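Local atomic coordinates of sarcosine oxidase (Pyrococcus horikoshii, PDB entry 1Y56), a protein that probably oxidises L-proline as the FAD-carrying beta subunit of a proline dehydrogenase complex that also binds FMN. Residues 22-26 / 158-164; 48-54 / 142-148. All blocks are in the same frame, centred on the assembly; numbering follows the deposited sequence.

Contact 1. Residues 22-26 / 158-164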
loop_
_atom_site.group_PDB
_atom_site.type_symbol
_atom_site.label_atom_id
_atom_site.label_comp_id
_atom_site.label_asym_id
_atom_site.label_seq_id
_atom_site.Cartn_x
_atom_site.Cartn_y
_atom_site.Cartn_z
ATOM N N HIS B 22 -36.774 2.215 40.046
ATOM C CA HIS B 22 -38.164 1.778 40.096
ATOM C C HIS B 22 -38.855 2.097 41.424
ATOM O O HIS B 22 -39.965 2.620 41.432
ATOM C CB HIS B 22 -38.272 0.288 39.772
ATOM C CG HIS B 22 -39.563 -0.322 40.203
ATOM N ND1 HIS B 22 -40.769 0.018 39.632
ATOM C CD2 HIS B 22 -39.841 -1.233 41.164
ATOM C CE1 HIS B 22 -41.736 -0.665 40.216
ATOM N NE2 HIS B 22 -41.201 -1.429 41.151
ATOM N N GLU B 23 -38.199 1.787 42.539
ATOM C CA GLU B 23 -38.750 2.122 43.849
ATOM C C GLU B 23 -38.838 3.629 44.071
ATOM O O GLU B 23 -39.845 4.125 44.554
ATOM C CB GLU B 23 -37.956 1.474 44.984
ATOM C CG GLU B 23 -38.105 -0.031 45.095
ATOM C CD GLU B 23 -39.503 -0.502 45.513
ATOM O OE1 GLU B 23 -40.430 0.328 45.676
ATOM O OE2 GLU B 23 -39.663 -1.736 45.674
ATOM N N LEU B 24 -37.786 4.351 43.716
ATOM C CA LEU B 24 -37.760 5.782 43.926
ATOM C C LEU B 24 -38.886 6.464 43.158
ATOM O O LEU B 24 -39.555 7.361 43.693
ATOM C CB LEU B 24 -36.406 6.364 43.513
ATOM C CG LEU B 24 -35.212 6.126 44.442
ATOM C CD1 LEU B 24 -33.923 6.294 43.665
ATOM C CD2 LEU B 24 -35.236 7.025 45.677
ATOM N N ALA B 25 -39.100 6.015 41.921
ATOM C CA ALA B 25 -40.070 6.626 41.023
ATOM C C ALA B 25 -41.510 6.359 41.440
ATOM O O ALA B 25 -42.346 7.261 41.402
ATOM C CB ALA B 25 -39.834 6.175 39.597
ATOM N N LYS B 26 -41.806 5.127 41.844
ATOM C CA LYS B 26 -43.159 4.812 42.291
ATOM C C LYS B 26 -43.431 5.452 43.649
ATOM O O LYS B 26 -44.581 5.573 44.054
ATOM C CB LYS B 26 -43.454 3.301 42.296
ATOM C CG LYS B 26 -42.880 2.524 43.465
ATOM C CD LYS B 26 -43.945 1.664 44.170
ATOM C CE LYS B 26 -44.428 0.474 43.332
ATOM N NZ LYS B 26 -45.492 -0.310 44.039
ATOM N N LYS B 158 -41.848 -0.011 33.671
ATOM C CA LYS B 158 -42.656 0.510 34.776
ATOM C C LYS B 158 -42.028 1.748 35.426
ATOM O O LYS B 158 -42.722 2.724 35.732
ATOM C CB LYS B 158 -42.930 -0.570 35.820
ATOM C CG LYS B 158 -44.151 -1.432 35.505
ATOM C CD LYS B 158 -45.470 -0.639 35.657
ATOM C CE LYS B 158 -46.706 -1.473 35.276
ATOM N NZ LYS B 158 -46.646 -1.996 33.875
ATOM N N ALA B 159 -40.712 1.709 35.615
ATOM C CA ALA B 159 -39.990 2.839 36.173
ATOM C C ALA B 159 -40.203 4.069 35.300
ATOM O O ALA B 159 -40.378 5.175 35.819
ATOM C CB ALA B 159 -38.514 2.515 36.311
ATOM N N LYS B 160 -40.202 3.863 33.982
ATOM C CA LYS B 160 -40.460 4.942 33.028
ATOM C C LYS B 160 -41.904 5.416 33.151
ATOM O O LYS B 160 -42.167 6.618 33.254
ATOM C CB LYS B 160 -40.163 4.500 31.591
ATOM C CG LYS B 160 -38.714 4.696 31.159
ATOM C CD LYS B 160 -38.598 5.077 29.677
ATOM C CE LYS B 160 -38.345 3.857 28.795
ATOM N NZ LYS B 160 -37.963 4.240 27.405
ATOM N N GLU B 161 -42.828 4.454 33.159
ATOM C CA GLU B 161 -44.239 4.723 33.384
ATOM C C GLU B 161 -44.468 5.571 34.623
ATOM O O GLU B 161 -45.207 6.546 34.575
ATOM C CB GLU B 161 -45.021 3.418 33.475
ATOM C CG GLU B 161 -45.400 2.856 32.117
ATOM C CD GLU B 161 -46.237 1.588 32.206
ATOM O OE1 GLU B 161 -46.435 0.946 31.149
ATOM O OE2 GLU B 161 -46.697 1.231 33.323
ATOM N N TYR B 162 -43.816 5.203 35.721
ATOM C CA TYR B 162 -43.838 5.998 36.946
ATOM C C TYR B 162 -43.027 7.286 36.855
ATOM O O TYR B 162 -42.957 8.020 37.837
ATOM C CB TYR B 162 -43.278 5.207 38.121
ATOM C CG TYR B 162 -44.169 4.149 38.704
ATOM C CD1 TYR B 162 -45.313 4.487 39.423
ATOM C CD2 TYR B 162 -43.836 2.802 38.580
ATOM C CE1 TYR B 162 -46.123 3.500 39.983
ATOM C CE2 TYR B 162 -44.637 1.805 39.127
ATOM C CZ TYR B 162 -45.775 2.159 39.828
ATOM O OH TYR B 162 -46.552 1.168 40.380
ATOM N N GLY B 163 -42.374 7.542 35.719
ATOM C CA GLY B 163 -41.732 8.839 35.496
ATOM C C GLY B 163 -40.217 8.925 35.589
ATOM O O GLY B 163 -39.640 10.020 35.522
ATOM N N ALA B 164 -39.563 7.780 35.726
ATOM C CA ALA B 164 -38.104 7.747 35.699
ATOM C C ALA B 164 -37.546 7.952 34.286
ATOM O O ALA B 164 -38.123 7.489 33.301
ATOM C CB ALA B 164 -37.598 6.450 36.292
#

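Contact 2. Residues 48-54 / 142-148. With FAD (flavin-adenine dinucleotide), chain I.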
loop_
_atom_site.group_PDB
_atom_site.type_symbol
_atom_site.label_atom_id
_atom_site.label_comp_id
_atom_site.label_asym_id
_atom_site.label_seq_id
_atom_site.Cartn_x
_atom_site.Cartn_y
_atom_site.Cartn_z
ATOM N N GLY B 48 -27.325 -16.043 35.806
ATOM C CA GLY B 48 -28.101 -17.277 35.990
ATOM C C GLY B 48 -29.546 -16.952 36.318
ATOM O O GLY B 48 -30.012 -15.841 36.061
ATOM N N THR B 49 -30.287 -17.890 36.889
ATOM C CA THR B 49 -31.691 -17.561 37.131
ATOM C C THR B 49 -32.130 -17.378 38.615
ATOM O O THR B 49 -33.257 -17.712 38.950
ATOM C CB THR B 49 -32.685 -18.439 36.252
ATOM O OG1 THR B 49 -32.368 -19.830 36.362
ATOM C CG2 THR B 49 -32.622 -18.050 34.775
ATOM N N GLY B 50 -31.254 -16.810 39.472
ATOM C CA GLY B 50 -31.583 -16.391 40.888
ATOM C C GLY B 50 -32.041 -17.638 41.578
ATOM O O GLY B 50 -31.570 -18.698 41.180
ATOM N N ILE B 51 -32.933 -17.624 42.574
ATOM C CA ILE B 51 -33.314 -16.575 43.498
ATOM C C ILE B 51 -33.505 -17.461 44.730
ATOM O O ILE B 51 -34.157 -18.497 44.658
ATOM C CB ILE B 51 -34.691 -15.910 43.193
ATOM C CG1 ILE B 51 -34.685 -15.159 41.859
ATOM C CG2 ILE B 51 -35.086 -14.939 44.322
ATOM C CD1 ILE B 51 -35.998 -14.466 41.520
ATOM N N ARG B 52 -32.947 -17.050 45.858
ATOM C CA ARG B 52 -32.700 -17.960 46.952
ATOM C C ARG B 52 -32.847 -17.236 48.282
ATOM O O ARG B 52 -32.486 -16.058 48.396
ATOM C CB ARG B 52 -31.267 -18.445 46.810
ATOM C CG ARG B 52 -30.941 -19.726 47.489
ATOM C CD ARG B 52 -29.505 -19.704 48.065
ATOM N NE ARG B 52 -28.508 -19.042 47.217
ATOM C CZ ARG B 52 -27.380 -18.497 47.669
ATOM N NH1 ARG B 52 -26.551 -17.918 46.814
ATOM N NH2 ARG B 52 -27.083 -18.517 48.966
ATOM N N GLN B 53 -33.376 -17.935 49.288
ATOM C CA GLN B 53 -33.440 -17.400 50.663
ATOM C C GLN B 53 -32.548 -18.193 51.623
ATOM O O GLN B 53 -32.456 -17.858 52.802
ATOM C CB GLN B 53 -34.879 -17.393 51.197
ATOM C CG GLN B 53 -35.868 -16.559 50.406
ATOM C CD GLN B 53 -37.295 -17.033 50.591
ATOM O OE1 GLN B 53 -38.087 -16.383 51.282
ATOM N NE2 GLN B 53 -37.633 -18.175 49.986
ATOM N N GLN B 54 -31.911 -19.249 51.117
ATOM C CA GLN B 54 -31.046 -20.110 51.925
ATOM C C GLN B 54 -29.638 -19.520 52.079
ATOM O O GLN B 54 -28.692 -19.911 51.399
ATOM C CB GLN B 54 -31.010 -21.531 51.365
ATOM C CG GLN B 54 -32.353 -22.243 51.423
ATOM C CD GLN B 54 -32.285 -23.661 50.891
ATOM O OE1 GLN B 54 -31.608 -24.520 51.455
ATOM N NE2 GLN B 54 -32.990 -23.913 49.791
ATOM N N THR B 142 -39.983 -22.373 48.435
ATOM C CA THR B 142 -40.293 -20.996 48.030
ATOM C C THR B 142 -39.143 -20.229 47.361
ATOM O O THR B 142 -39.296 -19.054 47.035
ATOM C CB THR B 142 -40.870 -20.160 49.180
ATOM O OG1 THR B 142 -40.007 -20.247 50.315
ATOM C CG2 THR B 142 -42.237 -20.662 49.561
ATOM N N ASP B 143 -37.999 -20.882 47.155
ATOM C CA ASP B 143 -36.954 -20.343 46.274
ATOM C C ASP B 143 -37.369 -20.619 44.828
ATOM O O ASP B 143 -38.170 -21.520 44.557
ATOM C CB ASP B 143 -35.591 -20.984 46.556
ATOM C CG ASP B 143 -35.073 -20.700 47.971
ATOM O OD1 ASP B 143 -34.357 -21.573 48.514
ATOM O OD2 ASP B 143 -35.366 -19.627 48.548
ATOM N N GLY B 144 -36.831 -19.851 43.892
ATOM C CA GLY B 144 -37.240 -19.991 42.507
ATOM C C GLY B 144 -36.235 -19.458 41.516
ATOM O O GLY B 144 -35.082 -19.214 41.844
ATOM N N LYS B 145 -36.697 -19.295 40.285
ATOM C CA LYS B 145 -35.878 -18.827 39.190
ATOM C C LYS B 145 -36.701 -17.898 38.307
ATOM O O LYS B 145 -37.919 -18.008 38.268
ATOM C CB LYS B 145 -35.319 -20.007 38.400
ATOM C CG LYS B 145 -36.276 -21.136 38.245
ATOM C CD LYS B 145 -35.719 -22.207 37.352
ATOM C CE LYS B 145 -36.853 -22.974 36.728
ATOM N NZ LYS B 145 -36.391 -24.284 36.268
ATOM N N ALA B 146 -36.026 -16.959 37.641
ATOM C CA ALA B 146 -36.658 -15.969 36.769
ATOM C C ALA B 146 -35.614 -15.574 35.737
ATOM O O ALA B 146 -34.428 -15.763 35.983
ATOM C CB ALA B 146 -37.091 -14.752 37.572
ATOM N N ASP B 147 -36.039 -15.025 34.596
ATOM C CA ASP B 147 -35.099 -14.557 33.575
ATOM C C ASP B 147 -34.639 -13.127 33.870
ATOM O O ASP B 147 -35.448 -12.188 33.824
ATOM C CB ASP B 147 -35.690 -14.655 32.168
ATOM C CG ASP B 147 -34.708 -14.208 31.086
ATOM O OD1 ASP B 147 -34.820 -13.044 30.624
ATOM O OD2 ASP B 147 -33.815 -15.013 30.708
ATOM N N PRO B 148 -33.332 -12.952 34.173
ATOM C CA PRO B 148 -32.873 -11.635 34.590
ATOM C C PRO B 148 -33.141 -10.563 33.550
ATOM O O PRO B 148 -33.417 -9.423 33.922
ATOM C CB PRO B 148 -31.375 -11.842 34.811
ATOM C CG PRO B 148 -31.262 -13.275 35.123
ATOM C CD PRO B 148 -32.224 -13.920 34.185
HETATM P PA FAD I . -24.741 -4.994 36.278
HETATM O O1A FAD I . -23.360 -5.239 35.749
HETATM O O2A FAD I . -25.868 -5.848 35.760
HETATM O O5B FAD I . -25.082 -3.436 36.103
HETATM C C5B FAD I . -24.067 -2.448 36.168
HETATM C C4B FAD I . -24.256 -1.553 34.959
HETATM O O4B FAD I . -23.514 -0.353 35.145
HETATM C C3B FAD I . -23.757 -2.187 33.663
HETATM O O3B FAD I . -24.864 -2.403 32.771
HETATM C C2B FAD I . -22.762 -1.183 33.106
HETATM O O2B FAD I . -22.946 -0.880 31.732
HETATM C C1B FAD I . -23.072 0.077 33.868
HETATM N N9A FAD I . -21.900 0.976 33.941
HETATM C C8A FAD I . -20.631 0.661 34.262
HETATM N N7A FAD I . -19.882 1.786 34.178
HETATM C C5A FAD I . -20.693 2.795 33.804
HETATM C C6A FAD I . -20.505 4.153 33.571
HETATM N N6A FAD I . -19.279 4.714 33.718
HETATM N N1A FAD I . -21.555 4.910 33.199
HETATM C C2A FAD I . -22.787 4.375 33.050
HETATM N N3A FAD I . -23.002 3.068 33.269
HETATM C C4A FAD I . -21.968 2.272 33.653
HETATM N N1 FAD I . -27.082 -13.468 40.678
HETATM C C2 FAD I . -28.155 -14.061 41.235
HETATM O O2 FAD I . -28.788 -13.446 42.112
HETATM N N3 FAD I . -28.568 -15.293 40.877
HETATM C C4 FAD I . -27.935 -16.013 39.930
HETATM O O4 FAD I . -28.340 -17.155 39.605
HETATM C C4X FAD I . -26.810 -15.478 39.315
HETATM N N5 FAD I . -26.114 -16.139 38.357
HETATM C C5X FAD I . -25.025 -15.569 37.776
HETATM C C6 FAD I . -24.336 -16.285 36.789
HETATM C C7 FAD I . -23.216 -15.727 36.163
HETATM C C7M FAD I . -22.481 -16.513 35.100
HETATM C C8 FAD I . -22.789 -14.445 36.539
HETATM C C8M FAD I . -21.611 -13.805 35.915
HETATM C C9 FAD I . -23.473 -13.731 37.522
HETATM C C9A FAD I . -24.595 -14.277 38.146
HETATM N N10 FAD I . -25.238 -13.563 39.094
HETATM C C10 FAD I . -26.375 -14.115 39.733
HETATM C "C1'" FAD I . -24.750 -12.242 39.474
HETATM C "C2'" FAD I . -25.666 -11.163 38.959
HETATM O "O2'" FAD I . -25.543 -11.142 37.543
HETATM C "C3'" FAD I . -25.190 -9.838 39.506
HETATM O "O3'" FAD I . -25.123 -9.908 40.936
HETATM C "C4'" FAD I . -26.146 -8.736 39.086
HETATM O "O4'" FAD I . -26.267 -8.667 37.654
HETATM C "C5'" FAD I . -25.674 -7.393 39.609
HETATM O "O5'" FAD I . -26.505 -6.432 38.971
HETATM P P FAD I . -25.985 -4.938 38.855
HETATM O O1P FAD I . -25.422 -4.559 40.200
HETATM O O2P FAD I . -27.091 -4.147 38.216
HETATM O O3P FAD I . -24.720 -5.135 37.876
#

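Contact 1. Residues 22-26 / 158-164
One face of the Y162 ring is covered by the aliphatic start of K26: CB stands 3.4 Å from the ring centroid and 6° off the ring normal, a CH-pi contact. The helix backbone sets this CB over the ring, and CG, between the backbone N and the carbonyl carbon (chi1 78°), starts a bent chain that runs alongside the tyrosine and brings K26 CE to 3.7 Å from Y162 OH. Lysine suits this partly exposed place, its methylenes lying on the ring while the ammonium leads away. The H22 ring meets Y162 obliquely, with H22 CE1 4.0 Å from Y162 CE2 and the planes at 58°; H22 also has Y74 edge-to-face and F155 against it. Helix 15-26, whose first turn takes in the end of a GxGxxG-type sequence of the probable Rossmann-type FAD-binding domain, lies against the last turn of helix 148-161 and the residues just after it. Small residues allow the close approach: A25 CB reaches Y162 CB at 3.9 Å and A164 CB at 4.0 Å, while A159 CB lies 3.9 Å from H22 CA. G163 ends the helix in a Schellman motif, its positive phi favouring glycine, and the turn brings A164 to face A25.

Contact 2. Residues 48-54 / 142-148
D143 and the paired glutamines Q53 and Q54 carry the polar end of this contact. With CG anti to the carbonyl carbon (chi1 -63°), D143 turns its carboxylate to them. D143 OD2 accepts from Q53 N at 2.7 Å and Q53 NE2 at 3.1 Å, from opposite faces of the carboxylate plane. D143 OD1 is met nearly along its C-O bond by Q54 NE2 at 3.0 Å, almost straight (172°), amide and carboxylate nearly coplanar. Q53 NE2 also donates to T142 OG1 at 3.2 Å, while T142 OG1 has N140 as a further partner and Q54 OE1 is taken by S138. With an alanine in place of D143, Q53 N would probably lose its carboxylate acceptor and each NE2 one of its bonds, holding the two amides less firmly. Farther along, the backbones run roughly antiparallel, I51 N giving to G144 O at 2.8 Å and G144 N to I51 O at 3.1 Å. G50, whose positive phi suits glycine, donates its N to FAD O4 at 2.9 Å. Glycine suits position 48, where a CB would probably crowd FAD N5. The bond to O4 probably polarises C4=O4 and draws electron density from the isoalloxazine, modestly favouring its reduction.

How the contacts relate
The two contacts do not touch: their centres are 24 Å apart and their nearest atoms about 12 Å. The chain joins them directly, because strand 145-146 of contact 2 leads into helix 148-161, whose far end enters contact 1, and D147 is the N-cap of that helix. Helix 58-78 touches both, with Y74 and Y78 at contact 1 and M64, V68 and W71 at contact 2. Contact 2 lies at the flavin ring of FAD and also brings the side chain of D147 to about 4 Å from FMN, so it borders both cofactors. Contact 1 is more peripheral, the H22 side chain being about 12 Å from FAD, and joins two helices of what is probably the dinucleotide-binding part.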